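Cobalamin biosynthesis protein CobN (Mycobacterium tuberculosis, PDB 7C6O) probably inserts cobalt into the corrin ring during cobalamin biosynthesis, as the large, catalytic subunit of the cobaltochelatase complex. Local coordinates at residues A[716-727]-A[828-836]. Residues are numbered along the deposited sequence; the frame is centred on the assembly and turned at random.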
# COMPACT_ATOMS: atom_id res chain seq x y z
N LEU A 716 -13.77 -14.20 17.44
CA LEU A 716 -13.50 -13.39 16.26
C LEU A 716 -14.78 -12.80 15.69
O LEU A 716 -14.82 -11.61 15.34
CB LEU A 716 -12.77 -14.22 15.21
CG LEU A 716 -12.33 -13.49 13.94
CD1 LEU A 716 -11.51 -12.25 14.28
CD2 LEU A 716 -11.53 -14.42 13.05
N VAL A 717 -15.84 -13.60 15.60
CA VAL A 717 -17.12 -13.08 15.11
C VAL A 717 -17.64 -11.98 16.04
O VAL A 717 -18.12 -10.94 15.57
CB VAL A 717 -18.14 -14.22 14.96
CG1 VAL A 717 -19.54 -13.66 14.73
CG2 VAL A 717 -17.75 -15.14 13.81
N LEU A 718 -17.54 -12.20 17.35
CA LEU A 718 -17.93 -11.16 18.31
C LEU A 718 -17.18 -9.86 18.06
O LEU A 718 -17.77 -8.78 18.09
CB LEU A 718 -17.69 -11.64 19.74
CG LEU A 718 -18.83 -12.31 20.50
CD1 LEU A 718 -18.34 -12.80 21.84
CD2 LEU A 718 -19.99 -11.33 20.67
N ALA A 719 -15.87 -9.95 17.82
CA ALA A 719 -15.09 -8.74 17.57
C ALA A 719 -15.52 -8.06 16.28
O ALA A 719 -15.61 -6.83 16.21
CB ALA A 719 -13.60 -9.08 17.52
N ILE A 720 -15.80 -8.85 15.24
CA ILE A 720 -16.22 -8.27 13.96
C ILE A 720 -17.57 -7.57 14.11
O ILE A 720 -17.77 -6.47 13.59
CB ILE A 720 -16.27 -9.37 12.88
CG1 ILE A 720 -14.85 -9.83 12.53
CG2 ILE A 720 -17.00 -8.88 11.64
CD1 ILE A 720 -14.79 -11.08 11.68
N LEU A 721 -18.50 -8.19 14.84
CA LEU A 721 -19.84 -7.65 14.98
C LEU A 721 -19.93 -6.45 15.91
O LEU A 721 -20.97 -5.79 15.94
CB LEU A 721 -20.79 -8.74 15.49
CG LEU A 721 -21.06 -9.92 14.56
CD1 LEU A 721 -22.00 -10.91 15.23
CD2 LEU A 721 -21.62 -9.43 13.24
N ARG A 722 -18.87 -6.15 16.67
CA ARG A 722 -18.95 -5.03 17.60
C ARG A 722 -19.03 -3.70 16.87
O ARG A 722 -19.64 -2.75 17.38
CB ARG A 722 -17.75 -5.04 18.55
CG ARG A 722 -17.89 -4.08 19.72
CD ARG A 722 -16.60 -3.94 20.51
NE ARG A 722 -16.29 -5.14 21.28
CZ ARG A 722 -15.23 -5.25 22.08
NH1 ARG A 722 -14.40 -4.22 22.22
NH2 ARG A 722 -15.01 -6.37 22.75
N ALA A 723 -18.45 -3.61 15.68
CA ALA A 723 -18.41 -2.36 14.95
C ALA A 723 -19.69 -2.14 14.16
O ALA A 723 -20.38 -3.09 13.77
CB ALA A 723 -17.22 -2.33 14.00
N ARG A 724 -20.03 -0.87 13.95
CA ARG A 724 -21.07 -0.54 12.99
C ARG A 724 -20.59 -0.91 11.59
O ARG A 724 -19.45 -0.62 11.22
CB ARG A 724 -21.45 0.94 13.09
CG ARG A 724 -21.00 1.83 11.94
CD ARG A 724 -19.62 2.43 12.17
NE ARG A 724 -19.12 3.10 10.97
CZ ARG A 724 -18.17 2.60 10.17
NH1 ARG A 724 -17.61 1.44 10.46
NH2 ARG A 724 -17.79 3.28 9.10
N GLN A 725 -21.45 -1.58 10.83
CA GLN A 725 -21.03 -2.14 9.55
C GLN A 725 -21.20 -1.14 8.42
O GLN A 725 -22.29 -0.59 8.22
CB GLN A 725 -21.83 -3.42 9.25
CG GLN A 725 -21.70 -4.50 10.31
CD GLN A 725 -20.27 -5.00 10.48
OE1 GLN A 725 -19.43 -4.86 9.59
NE2 GLN A 725 -19.99 -5.58 11.64
N LEU A 726 -20.12 -0.90 7.69
CA LEU A 726 -20.18 -0.29 6.37
C LEU A 726 -20.24 -1.42 5.36
O LEU A 726 -19.23 -2.11 5.13
CB LEU A 726 -18.99 0.63 6.12
CG LEU A 726 -18.95 1.35 4.77
CD1 LEU A 726 -20.13 2.31 4.63
CD2 LEU A 726 -17.64 2.08 4.59
N PHE A 727 -21.41 -1.65 4.78
CA PHE A 727 -21.63 -2.79 3.90
C PHE A 727 -22.47 -2.34 2.72
O PHE A 727 -23.52 -1.71 2.91
CB PHE A 727 -22.31 -3.94 4.64
CG PHE A 727 -22.30 -5.24 3.89
CD1 PHE A 727 -21.20 -6.08 3.94
CD2 PHE A 727 -23.39 -5.62 3.12
CE1 PHE A 727 -21.18 -7.27 3.24
CE2 PHE A 727 -23.38 -6.81 2.42
CZ PHE A 727 -22.28 -7.64 2.48
N PRO A 828 -11.23 -6.20 8.95
CA PRO A 828 -12.60 -6.66 9.20
C PRO A 828 -13.10 -6.34 10.60
O PRO A 828 -14.26 -6.65 10.91
CB PRO A 828 -12.49 -8.18 8.99
CG PRO A 828 -11.08 -8.50 9.35
CD PRO A 828 -10.26 -7.31 8.91
N LEU A 829 -12.27 -5.73 11.44
CA LEU A 829 -12.67 -5.27 12.76
C LEU A 829 -13.16 -3.82 12.75
O LEU A 829 -13.62 -3.33 13.78
CB LEU A 829 -11.51 -5.40 13.75
CG LEU A 829 -10.88 -6.79 13.90
CD1 LEU A 829 -9.72 -6.74 14.88
CD2 LEU A 829 -11.92 -7.81 14.34
N ARG A 830 -13.06 -3.14 11.61
CA ARG A 830 -13.49 -1.75 11.49
C ARG A 830 -14.75 -1.63 10.63
O ARG A 830 -14.94 -0.65 9.91
CB ARG A 830 -12.36 -0.90 10.91
CG ARG A 830 -12.39 0.58 11.30
CD ARG A 830 -11.22 1.31 10.67
NE ARG A 830 -11.04 2.67 11.18
CZ ARG A 830 -11.41 3.78 10.53
NH1 ARG A 830 -11.99 3.69 9.35
NH2 ARG A 830 -11.19 4.97 11.08
N GLY A 831 -15.63 -2.63 10.71
CA GLY A 831 -16.89 -2.58 9.99
C GLY A 831 -16.76 -2.76 8.50
O GLY A 831 -17.59 -2.23 7.74
N LEU A 832 -15.75 -3.50 8.04
CA LEU A 832 -15.47 -3.67 6.62
C LEU A 832 -15.44 -5.17 6.31
O LEU A 832 -14.38 -5.74 6.04
CB LEU A 832 -14.13 -2.99 6.25
CG LEU A 832 -13.98 -1.52 6.64
CD1 LEU A 832 -12.55 -1.04 6.43
CD2 LEU A 832 -14.95 -0.65 5.86
N VAL A 833 -16.62 -5.80 6.34
CA VAL A 833 -16.68 -7.25 6.19
C VAL A 833 -16.30 -7.68 4.77
O VAL A 833 -15.80 -8.80 4.58
CB VAL A 833 -18.08 -7.75 6.60
CG1 VAL A 833 -18.33 -9.18 6.13
CG2 VAL A 833 -18.22 -7.69 8.12
N ASN A 834 -16.47 -6.81 3.77
CA ASN A 834 -16.17 -7.26 2.41
C ASN A 834 -14.67 -7.39 2.13
O ASN A 834 -14.31 -7.76 1.01
CB ASN A 834 -16.83 -6.34 1.38
CG ASN A 834 -16.13 -5.00 1.22
OD1 ASN A 834 -15.39 -4.56 2.10
ND2 ASN A 834 -16.39 -4.33 0.10
N VAL A 835 -13.78 -7.12 3.10
CA VAL A 835 -12.39 -7.50 2.92
C VAL A 835 -12.23 -9.01 3.02
O VAL A 835 -11.21 -9.57 2.59
CB VAL A 835 -11.45 -6.79 3.92
CG1 VAL A 835 -11.66 -5.28 3.86
CG2 VAL A 835 -11.65 -7.33 5.34
N LEU A 836 -13.22 -9.69 3.59
CA LEU A 836 -13.36 -11.14 3.59
C LEU A 836 -14.21 -11.57 2.40
O LEU A 836 -15.13 -10.85 1.99
CB LEU A 836 -14.00 -11.61 4.89
CG LEU A 836 -13.39 -11.02 6.17
CD1 LEU A 836 -14.14 -11.50 7.42
CD2 LEU A 836 -11.91 -11.37 6.27
O HOH W 1 -14.61 -4.27 16.03
O HOH W 2 -15.93 -5.11 12.05
O HOH W 3 -19.23 -4.63 6.89
O HOH W 4 -18.04 -4.22 3.75
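L726 N donates to G831 O at 2.9 Å, in the carbonyl plane and on a lone pair. This is the direct main-chain bond between 716-727, the last part of helix 710-722 with the chain that follows it, and 828-836, a loop with a short 3-10 segment at 833-835. The contact is structural packing of helix on loop within the CobN/magnesium chelatase family region. Waters make further bridges. One joins I720 O, P828 O and G831 N, accepting from G831 N at 2.8 Å. Another links A719 O to L829 O, and a third links L726 O to N834 N. The bent chain of Q725 folds its amide back over the helix, so that NE2 donates to I720 O from above the carbonyl plane, 39° out of it. Q725 OE1 lies 3.4 Å from G831 CA and also touches V833 CG2. The R830 guanidinium turns to N1100 and D896. Apolar packing fills in the helix side. I720 crosses both L829 and V833 at about a right angle; its CG2, anti to the backbone N, meets V833 CG2 at 3.9 Å. L726 and L832 lie side by side. At the helix flank, L829 CD2 rests 3.8 Å from A719 CB.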